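Alpha-L-arabinosidase (Xanthomonas axonopodis pv. citri, PDB 6D25) probably hydrolyses alpha-L-arabinofuranosyl side groups from arabinoxylans, including those on internally di-substituted xylose units, as a GH51 arabinofuranosidase. Local coordinates at residues A[83-97]-A[139-153]. Residues are numbered along the deposited sequence; the frame is centred on the assembly and turned at random.
Sequences VAALKAIAVPNIRWP and FMDFTELLGTQAYIA
Val83 sets one methyl, CG2, at the rim of the Phe142 ring, 4.0 Å from CE1, while CG1 leans on Leu146 CD2. One turn on, Leu86 brings CD1 to the same ring edge at CZ, and the aliphatic part of Lys87 crosses Leu146; the two helices, 83-88 and 139-146, cross at -57° with aliphatic groups between them. Past the helix, Val91 O accepts the hydroxyl of Thr148 (OG1 to O 2.7 Å), which comes from above the carbonyl plane; a water ties the same oxygen to Leu146 O. Strand 93-96 then runs parallel to strand 149-153, the second and third strands of the eight-stranded parallel sheet that forms the (beta/alpha)8 barrel of this GH51 enzyme. Ile94 N donates to Gln149 O and Ile94 O accepts from Tyr151 N. Ile94 faces helix 139-146 and packs the strand against it, its CD1 touching both Phe142 CE2 and Leu146 CD1, each 3.8 Å away. On the other face of the sheet, Arg95 lays CD over the Tyr151 ring, 3.8 Å from its centroid, and its guanidinium goes on to a salt bridge with Glu324. Trp96 has CG anti to the backbone N (chi1 169°), and the five-membered ring of its indole forms an offset stack on the Phe139 ring, centroids 4.2 Å apart and planes at 10°; Ile152 CD1 abuts the indole edge. A cis peptide leads into Pro97, whose CD lies 3.5 Å from Ala153 O.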
loop_
_atom_site.group_PDB
_atom_site.type_symbol
_atom_site.label_atom_id
_atom_site.label_comp_id
_atom_site.label_asym_id
_atom_site.label_seq_id
_atom_site.Cartn_x
_atom_site.Cartn_y
_atom_site.Cartn_z
ATOM N N VAL A 83 -38.988 1.491 8.112
ATOM C CA VAL A 83 -38.725 2.866 8.483
ATOM C C VAL A 83 -39.451 3.194 9.798
ATOM O O VAL A 83 -38.840 3.742 10.728
ATOM C CB VAL A 83 -39.111 3.854 7.357
ATOM C CG1 VAL A 83 -39.126 5.295 7.836
ATOM C CG2 VAL A 83 -38.175 3.695 6.177
ATOM N N ALA A 84 -40.745 2.861 9.874
ATOM C CA ALA A 84 -41.519 3.214 11.043
ATOM C C ALA A 84 -40.971 2.482 12.283
ATOM O O ALA A 84 -40.852 3.058 13.392
ATOM C CB ALA A 84 -42.968 2.919 10.782
ATOM N N ALA A 85 -40.637 1.212 12.116
ATOM C CA ALA A 85 -40.172 0.415 13.247
ATOM C C ALA A 85 -38.824 0.936 13.779
ATOM O O ALA A 85 -38.588 0.986 14.986
ATOM C CB ALA A 85 -40.103 -1.026 12.842
ATOM N N LEU A 86 -37.928 1.329 12.890
ATOM C CA LEU A 86 -36.628 1.807 13.332
ATOM C C LEU A 86 -36.757 3.206 13.952
ATOM O O LEU A 86 -36.085 3.514 14.952
ATOM C CB LEU A 86 -35.646 1.813 12.155
ATOM C CG LEU A 86 -35.306 0.419 11.610
ATOM C CD1 LEU A 86 -34.460 0.549 10.368
ATOM C CD2 LEU A 86 -34.581 -0.423 12.667
ATOM N N LYS A 87 -37.619 4.049 13.391
ATOM C CA LYS A 87 -37.864 5.357 14.023
ATOM C C LYS A 87 -38.387 5.162 15.455
ATOM O O LYS A 87 -38.023 5.937 16.339
ATOM C CB LYS A 87 -38.860 6.187 13.209
ATOM C CG LYS A 87 -38.247 6.764 11.950
ATOM C CD LYS A 87 -39.211 7.586 11.133
ATOM C CE LYS A 87 -39.404 8.954 11.754
ATOM N NZ LYS A 87 -40.191 9.801 10.845
ATOM N N ALA A 88 -39.228 4.155 15.668
ATOM C CA ALA A 88 -39.871 3.992 16.975
ATOM C C ALA A 88 -38.839 3.597 18.048
ATOM O O ALA A 88 -39.117 3.816 19.220
ATOM C CB ALA A 88 -40.988 2.963 16.908
ATOM N N ILE A 89 -37.681 3.053 17.692
ATOM C CA ILE A 89 -36.658 2.755 18.733
ATOM C C ILE A 89 -35.534 3.808 18.724
ATOM O O ILE A 89 -34.526 3.636 19.452
ATOM C CB ILE A 89 -36.118 1.319 18.615
ATOM C CG1 ILE A 89 -35.501 1.023 17.261
ATOM C CG2 ILE A 89 -37.188 0.322 18.973
ATOM C CD1 ILE A 89 -34.647 -0.239 17.222
ATOM N N ALA A 90 -35.705 4.886 17.958
ATOM C CA ALA A 90 -34.763 6.021 17.913
ATOM C C ALA A 90 -33.321 5.533 17.653
ATOM O O ALA A 90 -32.397 5.761 18.427
ATOM C CB ALA A 90 -34.862 6.849 19.193
ATOM N N VAL A 91 -33.129 4.855 16.540
ATOM C CA VAL A 91 -31.806 4.402 16.140
ATOM C C VAL A 91 -30.846 5.597 16.174
ATOM O O VAL A 91 -31.094 6.590 15.523
ATOM C CB VAL A 91 -31.840 3.735 14.759
ATOM C CG1 VAL A 91 -30.432 3.414 14.293
ATOM C CG2 VAL A 91 -32.712 2.487 14.734
ATOM N N PRO A 92 -29.705 5.464 16.864
ATOM C CA PRO A 92 -28.787 6.611 17.010
ATOM C C PRO A 92 -27.774 6.755 15.863
ATOM O O PRO A 92 -27.386 7.875 15.470
ATOM C CB PRO A 92 -28.035 6.302 18.318
ATOM C CG PRO A 92 -27.972 4.786 18.336
ATOM C CD PRO A 92 -29.329 4.377 17.768
ATOM N N ASN A 93 -27.335 5.624 15.324
ATOM C CA ASN A 93 -26.431 5.590 14.143
ATOM C C ASN A 93 -26.580 4.229 13.474
ATOM O O ASN A 93 -27.006 3.252 14.129
ATOM C CB ASN A 93 -24.981 5.899 14.502
ATOM C CG ASN A 93 -24.227 4.728 15.085
ATOM O OD1 ASN A 93 -23.841 3.793 14.351
ATOM N ND2 ASN A 93 -23.939 4.792 16.376
ATOM N N ILE A 94 -26.260 4.199 12.185
ATOM C CA ILE A 94 -26.141 2.959 11.434
ATOM C C ILE A 94 -24.767 2.932 10.767
ATOM O O ILE A 94 -24.414 3.884 10.033
ATOM C CB ILE A 94 -27.233 2.823 10.358
ATOM C CG1 ILE A 94 -28.641 2.914 10.948
ATOM C CG2 ILE A 94 -27.023 1.514 9.583
ATOM C CD1 ILE A 94 -29.745 2.970 9.893
ATOM N N ARG A 95 -24.050 1.838 10.978
ATOM C CA ARG A 95 -22.779 1.578 10.283
ATOM C C ARG A 95 -23.058 0.875 8.954
ATOM O O ARG A 95 -23.823 -0.095 8.913
ATOM C CB ARG A 95 -21.834 0.721 11.130
ATOM C CG ARG A 95 -20.513 0.513 10.401
ATOM C CD ARG A 95 -19.249 -0.014 11.076
ATOM N NE ARG A 95 -19.387 -1.312 11.584
ATOM C CZ ARG A 95 -18.492 -2.309 11.533
ATOM N NH1 ARG A 95 -17.343 -2.276 10.839
ATOM N NH2 ARG A 95 -18.828 -3.396 12.193
ATOM N N TRP A 96 -22.465 1.380 7.884
ATOM C CA TRP A 96 -22.676 0.908 6.532
ATOM C C TRP A 96 -21.440 1.236 5.695
ATOM O O TRP A 96 -20.836 2.279 5.945
ATOM C CB TRP A 96 -23.949 1.569 5.971
ATOM C CG TRP A 96 -24.193 1.400 4.508
ATOM C CD1 TRP A 96 -24.957 0.430 3.923
ATOM C CD2 TRP A 96 -23.736 2.238 3.436
ATOM N NE1 TRP A 96 -24.988 0.608 2.566
ATOM C CE2 TRP A 96 -24.247 1.693 2.239
ATOM C CE3 TRP A 96 -22.933 3.375 3.357
ATOM C CZ2 TRP A 96 -23.968 2.236 0.992
ATOM C CZ3 TRP A 96 -22.677 3.940 2.121
ATOM C CH2 TRP A 96 -23.160 3.357 0.951
ATOM N N PRO A 97 -21.041 0.426 4.706
ATOM C CA PRO A 97 -21.715 -0.784 4.215
ATOM C C PRO A 97 -21.102 -2.116 4.677
ATOM O O PRO A 97 -21.407 -3.183 4.124
ATOM C CB PRO A 97 -21.544 -0.643 2.700
ATOM C CG PRO A 97 -20.159 -0.050 2.569
ATOM C CD PRO A 97 -20.086 0.912 3.727
ATOM N N PHE A 139 -28.244 5.361 0.987
ATOM C CA PHE A 139 -27.980 5.185 2.410
ATOM C C PHE A 139 -28.065 6.534 3.151
ATOM O O PHE A 139 -28.725 6.637 4.233
ATOM C CB PHE A 139 -26.629 4.528 2.672
ATOM C CG PHE A 139 -26.288 4.485 4.127
ATOM C CD1 PHE A 139 -26.978 3.643 4.993
ATOM C CD2 PHE A 139 -25.352 5.345 4.666
ATOM C CE1 PHE A 139 -26.699 3.629 6.347
ATOM C CE2 PHE A 139 -25.070 5.319 6.030
ATOM C CZ PHE A 139 -25.754 4.458 6.855
ATOM N N MET A 140 -27.409 7.562 2.630
ATOM C CA MET A 140 -27.346 8.800 3.399
ATOM C C MET A 140 -28.737 9.433 3.527
ATOM O O MET A 140 -29.088 9.962 4.612
ATOM C CB MET A 140 -26.346 9.788 2.787
ATOM C CG MET A 140 -24.917 9.317 2.883
ATOM S SD MET A 140 -24.361 8.965 4.587
ATOM C CE MET A 140 -24.277 10.645 5.185
ATOM N N ASP A 141 -29.537 9.389 2.477
ATOM C CA ASP A 141 -30.891 9.936 2.549
ATOM C C ASP A 141 -31.755 9.058 3.468
ATOM O O ASP A 141 -32.669 9.568 4.117
ATOM C CB ASP A 141 -31.507 10.094 1.157
ATOM C CG ASP A 141 -30.881 11.201 0.321
ATOM O OD1 ASP A 141 -30.226 12.110 0.904
ATOM O OD2 ASP A 141 -31.034 11.122 -0.913
ATOM N N PHE A 142 -31.477 7.787 3.555
ATOM C CA PHE A 142 -32.167 6.898 4.530
ATOM C C PHE A 142 -31.840 7.344 5.964
ATOM O O PHE A 142 -32.775 7.423 6.800
ATOM C CB PHE A 142 -31.754 5.444 4.307
ATOM C CG PHE A 142 -32.360 4.431 5.245
ATOM C CD1 PHE A 142 -33.698 4.119 5.147
ATOM C CD2 PHE A 142 -31.583 3.768 6.183
ATOM C CE1 PHE A 142 -34.260 3.148 5.956
ATOM C CE2 PHE A 142 -32.148 2.763 6.974
ATOM C CZ PHE A 142 -33.483 2.486 6.879
ATOM N N THR A 143 -30.580 7.663 6.245
ATOM C CA THR A 143 -30.242 8.136 7.597
ATOM C C THR A 143 -31.025 9.411 7.917
ATOM O O THR A 143 -31.519 9.541 9.049
ATOM C CB THR A 143 -28.737 8.336 7.838
ATOM O OG1 THR A 143 -28.232 9.402 7.023
ATOM C CG2 THR A 143 -27.965 7.048 7.594
ATOM N N GLU A 144 -31.181 10.320 6.952
ATOM C CA GLU A 144 -31.923 11.550 7.215
ATOM C C GLU A 144 -33.407 11.243 7.430
ATOM O O GLU A 144 -34.015 11.859 8.297
ATOM C CB GLU A 144 -31.726 12.583 6.108
ATOM C CG GLU A 144 -30.331 13.166 6.147
ATOM C CD GLU A 144 -30.127 14.479 5.447
ATOM O OE1 GLU A 144 -31.072 14.915 4.697
ATOM O OE2 GLU A 144 -29.020 15.051 5.600
ATOM N N LEU A 145 -33.967 10.288 6.679
ATOM C CA LEU A 145 -35.369 9.937 6.857
ATOM C C LEU A 145 -35.597 9.397 8.276
ATOM O O LEU A 145 -36.619 9.660 8.863
ATOM C CB LEU A 145 -35.771 8.894 5.806
ATOM C CG LEU A 145 -37.255 8.504 5.767
ATOM C CD1 LEU A 145 -38.147 9.686 5.409
ATOM C CD2 LEU A 145 -37.491 7.403 4.755
ATOM N N LEU A 146 -34.652 8.610 8.807
ATOM C CA LEU A 146 -34.774 8.068 10.160
ATOM C C LEU A 146 -34.434 9.111 11.220
ATOM O O LEU A 146 -34.701 8.846 12.376
ATOM C CB LEU A 146 -33.820 6.894 10.382
ATOM C CG LEU A 146 -34.097 5.604 9.588
ATOM C CD1 LEU A 146 -33.200 4.478 10.049
ATOM C CD2 LEU A 146 -35.510 5.150 9.654
ATOM N N GLY A 147 -33.749 10.198 10.868
ATOM C CA GLY A 147 -33.202 11.129 11.855
ATOM C C GLY A 147 -32.017 10.521 12.598
ATOM O O GLY A 147 -31.774 10.889 13.753
ATOM N N THR A 148 -31.257 9.627 11.961
ATOM C CA THR A 148 -30.109 8.927 12.597
ATOM C C THR A 148 -28.781 9.429 12.009
ATOM O O THR A 148 -28.759 10.150 10.985
ATOM C CB THR A 148 -30.257 7.404 12.452
ATOM O OG1 THR A 148 -29.419 6.794 13.436
ATOM C CG2 THR A 148 -29.866 6.887 11.076
ATOM N N GLN A 149 -27.686 9.073 12.669
ATOM C CA GLN A 149 -26.348 9.458 12.216
ATOM C C GLN A 149 -25.761 8.367 11.315
ATOM O O GLN A 149 -25.967 7.175 11.550
ATOM C CB GLN A 149 -25.440 9.735 13.414
ATOM C CG GLN A 149 -25.806 11.015 14.169
ATOM C CD GLN A 149 -24.835 11.253 15.309
ATOM O OE1 GLN A 149 -24.481 10.340 16.058
ATOM N NE2 GLN A 149 -24.307 12.458 15.398
ATOM N N ALA A 150 -24.973 8.779 10.324
ATOM C CA ALA A 150 -24.257 7.867 9.442
ATOM C C ALA A 150 -22.900 7.529 10.072
ATOM O O ALA A 150 -22.141 8.432 10.459
ATOM C CB ALA A 150 -24.043 8.534 8.101
ATOM N N TYR A 151 -22.588 6.240 10.152
ATOM C CA TYR A 151 -21.295 5.740 10.478
ATOM C C TYR A 151 -20.774 5.017 9.223
ATOM O O TYR A 151 -21.188 3.896 8.927
ATOM C CB TYR A 151 -21.418 4.870 11.727
ATOM C CG TYR A 151 -20.180 4.134 12.192
ATOM C CD1 TYR A 151 -18.950 4.271 11.584
ATOM C CD2 TYR A 151 -20.269 3.318 13.311
ATOM C CE1 TYR A 151 -17.848 3.582 12.064
ATOM C CE2 TYR A 151 -19.164 2.627 13.801
ATOM C CZ TYR A 151 -17.948 2.755 13.176
ATOM O OH TYR A 151 -16.873 2.056 13.635
ATOM N N ILE A 152 -19.915 5.676 8.458
ATOM C CA ILE A 152 -19.478 5.174 7.162
ATOM C C ILE A 152 -18.246 4.309 7.366
ATOM O O ILE A 152 -17.316 4.757 8.008
ATOM C CB ILE A 152 -19.166 6.342 6.205
ATOM C CG1 ILE A 152 -20.415 7.158 5.893
ATOM C CG2 ILE A 152 -18.476 5.839 4.923
ATOM C CD1 ILE A 152 -21.452 6.394 5.112
ATOM N N ALA A 153 -18.227 3.125 6.766
ATOM C CA ALA A 153 -17.083 2.194 6.812
ATOM C C ALA A 153 -16.299 2.320 5.509
ATOM O O ALA A 153 -16.801 1.961 4.443
ATOM C CB ALA A 153 -17.543 0.784 7.043
HETATM O O HOH W 1 -39.155 10.203 8.702
HETATM O O HOH W 2 -33.857 7.347 14.885
#